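Local coordinates for protein propionate kinase (Francisella tularensis subsp. tularensis, PDB 3KHY) that probably catalyses the reversible transfer of a phosphoryl group from ATP to acetate, giving acetyl phosphate and ADP, as a homodimeric, magnesium-dependent acetokinase-family enzyme, at residues A[7-12]-A[57-62]; A[295-300]-A[331-336]. All blocks are in the same frame, centred on the assembly; numbering follows the deposited sequence.

Overall arrangement
The two contacts follow one another along the chain without nesting or crossing, and they sit on opposite sides of its centre. Interaction 1 comes first: the chain leaves strand 3-9, runs through strands 14-20, 25-33, 41-45 and 49-53 of the larger mixed sheet, and returns at the start of helix 59-72 to the turn after that first strand. Interaction 2 closes a shorter excursion, in which helix 287-307 is followed by strand 316-320 of the second sheet and then by helix 328-337, which packs back on it. With centres about 38 Å apart and nearest atoms about 20 Å apart, each contact ties together its own part of the fold.

Interaction 1. Residues A[7-12]-A[57-62]; sequences LNCGSS and GSYKDV
A single tyrosine, Tyr59, makes this contact: from the first turn of helix 59-72 it reaches the loop that follows strand 3-9 and fastens it by one hydrogen bond. Tyr59 OH donates to Gly10 O at 2.6 Å, approaching in the carbonyl plane with a C=O...O angle of 147°. Because the oxygen also lies in the plane of the ring, the phenol meets the backbone with its edge. The same edge runs on along the loop, with Tyr59 CE1 3.7 Å from Ser11 O. Beside the hydroxyl stands the last residue of the strand, Cys9, whose CB is 3.3 Å from Tyr59 OH. Its sulfur lies anti to its own carbonyl carbon (chi1 -62°), which leaves CB as the atom that touches. The helix start that carries Tyr59 is closed by a capping box. Ser58 is the N-cap, its OG accepting from Asp61 N at 2.8 Å; reciprocally, Asp61 OD2 accepts from Ser58 N, also at 2.8 Å and almost straight at 173°, though from above the carboxylate plane. Around the ring, Phe127 of helix 118-131 lies nearly parallel to it, and Val14 and Ile35 add apolar cover. Asn8, next to Cys9 in the strand, is a predicted magnesium ligand, so the fastened loop probably lies close to the active site. The tyrosine thus joins a capped helix start to the turn between strands 3-9 and 14-20, the first beta hairpin of an actin-like ATPase fold, which in this superfamily approaches the nucleotide phosphates.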
loop_
_atom_site.group_PDB
_atom_site.type_symbol
_atom_site.label_atom_id
_atom_site.label_comp_id
_atom_site.label_asym_id
_atom_site.label_seq_id
_atom_site.Cartn_x
_atom_site.Cartn_y
_atom_site.Cartn_z
ATOM N N LEU A 7 26.319 -15.734 -11.537
ATOM C CA LEU A 7 25.239 -16.675 -11.814
ATOM C C LEU A 7 23.926 -16.291 -11.177
ATOM O O LEU A 7 23.883 -15.779 -10.058
ATOM C CB LEU A 7 25.599 -18.078 -11.310
ATOM C CG LEU A 7 26.875 -18.714 -11.844
ATOM C CD1 LEU A 7 27.100 -20.037 -11.118
ATOM C CD2 LEU A 7 26.789 -18.916 -13.372
ATOM N N ASN A 8 22.844 -16.571 -11.884
ATOM C CA ASN A 8 21.533 -16.618 -11.260
ATOM C C ASN A 8 20.961 -17.996 -11.580
ATOM O O ASN A 8 20.511 -18.248 -12.702
ATOM C CB ASN A 8 20.631 -15.498 -11.782
ATOM C CG ASN A 8 19.266 -15.475 -11.098
ATOM O OD1 ASN A 8 19.037 -16.186 -10.117
ATOM N ND2 ASN A 8 18.357 -14.653 -11.615
ATOM N N CYS A 9 21.023 -18.902 -10.607
ATOM C CA CYS A 9 20.572 -20.273 -10.825
ATOM C C CYS A 9 19.117 -20.430 -10.420
ATOM O O CYS A 9 18.792 -20.384 -9.236
ATOM C CB CYS A 9 21.422 -21.266 -10.026
ATOM S SG CYS A 9 23.171 -21.301 -10.456
ATOM N N GLY A 10 18.247 -20.627 -11.406
ATOM C CA GLY A 10 16.832 -20.844 -11.156
ATOM C C GLY A 10 16.484 -22.321 -11.213
ATOM O O GLY A 10 17.357 -23.164 -11.452
ATOM N N SER A 11 15.208 -22.635 -11.005
ATOM C CA SER A 11 14.745 -24.021 -10.987
ATOM C C SER A 11 14.940 -24.746 -12.319
ATOM O O SER A 11 15.269 -25.930 -12.340
ATOM C CB SER A 11 13.279 -24.095 -10.544
ATOM O OG SER A 11 12.481 -23.154 -11.242
ATOM N N SER A 12 14.741 -24.042 -13.429
ATOM C CA SER A 12 14.921 -24.654 -14.744
ATOM C C SER A 12 15.841 -23.843 -15.663
ATOM O O SER A 12 15.841 -24.043 -16.874
ATOM C CB SER A 12 13.564 -24.883 -15.422
ATOM O OG SER A 12 12.888 -23.656 -15.637
ATOM N N GLY A 57 19.025 -32.307 -21.407
ATOM C CA GLY A 57 20.240 -32.118 -20.637
ATOM C C GLY A 57 19.927 -31.875 -19.168
ATOM O O GLY A 57 19.001 -31.142 -18.831
ATOM N N SER A 58 20.694 -32.500 -18.283
ATOM C CA SER A 58 20.496 -32.288 -16.855
ATOM C C SER A 58 21.057 -30.934 -16.449
ATOM O O SER A 58 21.815 -30.313 -17.195
ATOM C CB SER A 58 21.175 -33.390 -16.044
ATOM O OG SER A 58 22.586 -33.319 -16.168
ATOM N N TYR A 59 20.672 -30.478 -15.266
ATOM C CA TYR A 59 21.238 -29.272 -14.696
ATOM C C TYR A 59 22.747 -29.461 -14.613
ATOM O O TYR A 59 23.515 -28.527 -14.830
ATOM C CB TYR A 59 20.660 -29.056 -13.306
ATOM C CG TYR A 59 20.461 -27.615 -12.903
ATOM C CD1 TYR A 59 19.195 -27.038 -12.915
ATOM C CD2 TYR A 59 21.534 -26.837 -12.485
ATOM C CE1 TYR A 59 19.004 -25.719 -12.525
ATOM C CE2 TYR A 59 21.355 -25.521 -12.097
ATOM C CZ TYR A 59 20.090 -24.966 -12.118
ATOM O OH TYR A 59 19.922 -23.654 -11.725
ATOM N N LYS A 60 23.173 -30.684 -14.306
ATOM C CA LYS A 60 24.597 -31.001 -14.283
ATOM C C LYS A 60 25.212 -30.916 -15.684
ATOM O O LYS A 60 26.336 -30.437 -15.848
ATOM C CB LYS A 60 24.848 -32.384 -13.682
ATOM C CG LYS A 60 26.326 -32.718 -13.533
ATOM C CD LYS A 60 26.554 -34.190 -13.212
ATOM C CE LYS A 60 28.044 -34.522 -13.185
ATOM N NZ LYS A 60 28.308 -35.987 -13.083
ATOM N N ASP A 61 24.480 -31.392 -16.688
ATOM C CA ASP A 61 24.923 -31.291 -18.081
ATOM C C ASP A 61 25.117 -29.829 -18.487
ATOM O O ASP A 61 26.070 -29.481 -19.184
ATOM C CB ASP A 61 23.914 -31.955 -19.019
ATOM C CG ASP A 61 23.827 -33.456 -18.819
ATOM O OD1 ASP A 61 24.798 -34.045 -18.297
ATOM O OD2 ASP A 61 22.789 -34.046 -19.187
ATOM N N VAL A 62 24.195 -28.979 -18.056
ATOM C CA VAL A 62 24.308 -27.551 -18.323
ATOM C C VAL A 62 25.622 -27.010 -17.773
ATOM O O VAL A 62 26.364 -26.326 -18.472
ATOM C CB VAL A 62 23.136 -26.779 -17.715
ATOM C CG1 VAL A 62 23.399 -25.282 -17.778
ATOM C CG2 VAL A 62 21.853 -27.132 -18.441
#

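Interaction 2. Residues A[295-300]-A[331-336]; sequences IFSHRV and RKNIIS
Ile334 lies at the centre of this helix-helix contact, its CG1 resting on Ser297 and its CD1 and CG2 on Val300. CG1 stands beside its backbone N (chi1 -68°), 3.7 Å from Ser297 CB. Farther out, Ile334 CD1 comes within 3.9 Å of Val300 CG1, and Ile334 CG2 also approaches that methyl; the two side chains cross at roughly a right angle. On the other flank the carboxamide of Asn333 comes alongside the serine, its OD1 3.1 Å from Ser297 CB. Ser297 OG and Asn333 OD1 bond within their own helices, to Ile293 O and Lys337 NZ, while Asn333 ND2 bonds to Glu294 of helix 287-307 and adds a polar tie between the helices. The small serine lets the backbones come close, with Ser297 CA and Ile334 CA 4.9 Å apart and the axes of the short helical segments 8.5 Å apart, crossing at -52°. Beyond the contact, Ile334 also touches Phe319 of strand 316-320 and lies near Leu201, part of the predicted ATP site. Helix 328-337 thus packs against both helix 287-307, whose His298 meets Tyr152 and Tyr310 of the second subunit, and strands 316-320 and 365-367, the latter through Arg331 and Ile335.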
loop_
_atom_site.group_PDB
_atom_site.type_symbol
_atom_site.label_atom_id
_atom_site.label_comp_id
_atom_site.label_asym_id
_atom_site.label_seq_id
_atom_site.Cartn_x
_atom_site.Cartn_y
_atom_site.Cartn_z
ATOM N N ILE A 295 -2.627 4.096 -15.093
ATOM C CA ILE A 295 -2.566 3.450 -13.770
ATOM C C ILE A 295 -1.103 3.233 -13.354
ATOM O O ILE A 295 -0.704 3.562 -12.243
ATOM C CB ILE A 295 -3.357 2.133 -13.757
ATOM C CG1 ILE A 295 -4.840 2.418 -14.010
ATOM C CG2 ILE A 295 -3.198 1.421 -12.419
ATOM C CD1 ILE A 295 -5.680 1.159 -14.185
ATOM N N PHE A 296 -0.305 2.683 -14.256
ATOM C CA PHE A 296 1.117 2.433 -13.992
ATOM C C PHE A 296 1.844 3.728 -13.625
ATOM O O PHE A 296 2.517 3.810 -12.595
ATOM C CB PHE A 296 1.708 1.790 -15.249
ATOM C CG PHE A 296 3.194 1.520 -15.210
ATOM C CD1 PHE A 296 4.108 2.532 -15.464
ATOM C CD2 PHE A 296 3.668 0.220 -15.047
ATOM C CE1 PHE A 296 5.466 2.282 -15.480
ATOM C CE2 PHE A 296 5.031 -0.045 -15.068
ATOM C CZ PHE A 296 5.934 0.987 -15.288
ATOM N N SER A 297 1.704 4.750 -14.464
ATOM C CA SER A 297 2.465 5.982 -14.271
ATOM C C SER A 297 2.052 6.718 -13.006
ATOM O O SER A 297 2.891 7.264 -12.304
ATOM C CB SER A 297 2.307 6.914 -15.477
ATOM O OG SER A 297 2.750 6.287 -16.674
ATOM N N HIS A 298 0.750 6.757 -12.740
ATOM C CA HIS A 298 0.246 7.452 -11.551
ATOM C C HIS A 298 0.742 6.800 -10.271
ATOM O O HIS A 298 1.078 7.476 -9.295
ATOM C CB HIS A 298 -1.272 7.471 -11.554
ATOM C CG HIS A 298 -1.855 8.222 -10.404
ATOM N ND1 HIS A 298 -1.802 9.597 -10.314
ATOM C CD2 HIS A 298 -2.491 7.794 -9.290
ATOM C CE1 HIS A 298 -2.382 9.984 -9.192
ATOM N NE2 HIS A 298 -2.815 8.910 -8.556
ATOM N N ARG A 299 0.804 5.471 -10.262
ATOM C CA ARG A 299 1.292 4.804 -9.064
ATOM C C ARG A 299 2.768 5.139 -8.815
ATOM O O ARG A 299 3.158 5.426 -7.674
ATOM C CB ARG A 299 1.077 3.288 -9.101
ATOM C CG ARG A 299 1.461 2.667 -7.751
ATOM C CD ARG A 299 1.035 1.233 -7.582
ATOM N NE ARG A 299 -0.383 0.986 -7.871
ATOM C CZ ARG A 299 -0.871 -0.241 -8.002
ATOM N NH1 ARG A 299 -0.046 -1.278 -7.848
ATOM N NH2 ARG A 299 -2.154 -0.439 -8.289
ATOM N N VAL A 300 3.581 5.156 -9.873
ATOM C CA VAL A 300 4.984 5.562 -9.688
ATOM C C VAL A 300 5.045 6.990 -9.138
ATOM O O VAL A 300 5.802 7.277 -8.205
ATOM C CB VAL A 300 5.804 5.514 -11.006
ATOM C CG1 VAL A 300 7.235 6.076 -10.776
ATOM C CG2 VAL A 300 5.849 4.092 -11.572
ATOM N N ARG A 331 8.470 7.806 -19.055
ATOM C CA ARG A 331 9.090 8.797 -18.189
ATOM C C ARG A 331 8.360 10.143 -18.318
ATOM O O ARG A 331 8.103 10.809 -17.324
ATOM C CB ARG A 331 10.574 8.958 -18.560
ATOM C CG ARG A 331 11.441 7.707 -18.299
ATOM C CD ARG A 331 12.943 8.062 -18.410
ATOM N NE ARG A 331 13.266 8.587 -19.747
ATOM C CZ ARG A 331 13.963 7.951 -20.685
ATOM N NH1 ARG A 331 14.463 6.733 -20.475
ATOM N NH2 ARG A 331 14.179 8.551 -21.852
ATOM N N LYS A 332 8.031 10.535 -19.548
ATOM C CA LYS A 332 7.307 11.786 -19.775
ATOM C C LYS A 332 5.961 11.774 -19.035
ATOM O O LYS A 332 5.549 12.762 -18.438
ATOM C CB LYS A 332 7.084 11.999 -21.271
ATOM C CG LYS A 332 6.089 13.111 -21.613
ATOM C CD LYS A 332 5.878 13.204 -23.123
ATOM C CE LYS A 332 4.964 14.363 -23.490
ATOM N NZ LYS A 332 4.626 14.379 -24.949
ATOM N N ASN A 333 5.283 10.638 -19.079
ATOM C CA ASN A 333 3.977 10.528 -18.467
ATOM C C ASN A 333 4.121 10.641 -16.950
ATOM O O ASN A 333 3.400 11.395 -16.300
ATOM C CB ASN A 333 3.316 9.206 -18.862
ATOM C CG ASN A 333 1.872 9.117 -18.404
ATOM O OD1 ASN A 333 1.557 9.368 -17.237
ATOM N ND2 ASN A 333 0.985 8.753 -19.320
ATOM N N ILE A 334 5.075 9.910 -16.388
ATOM C CA ILE A 334 5.302 9.976 -14.947
ATOM C C ILE A 334 5.653 11.397 -14.476
ATOM O O ILE A 334 5.118 11.882 -13.486
ATOM C CB ILE A 334 6.385 8.975 -14.526
ATOM C CG1 ILE A 334 5.847 7.547 -14.714
ATOM C CG2 ILE A 334 6.797 9.200 -13.078
ATOM C CD1 ILE A 334 6.922 6.471 -14.620
ATOM N N ILE A 335 6.553 12.069 -15.184
ATOM C CA ILE A 335 6.961 13.416 -14.778
ATOM C C ILE A 335 5.801 14.403 -14.937
ATOM O O ILE A 335 5.611 15.322 -14.128
ATOM C CB ILE A 335 8.205 13.863 -15.572
ATOM C CG1 ILE A 335 9.388 12.950 -15.229
ATOM C CG2 ILE A 335 8.537 15.334 -15.308
ATOM C CD1 ILE A 335 9.707 12.876 -13.741
ATOM N N SER A 336 5.012 14.205 -15.985
ATOM C CA SER A 336 3.792 14.981 -16.173
ATOM C C SER A 336 2.932 14.955 -14.907
ATOM O O SER A 336 2.401 15.982 -14.471
ATOM C CB SER A 336 2.993 14.415 -17.349
ATOM O OG SER A 336 1.858 15.211 -17.600
#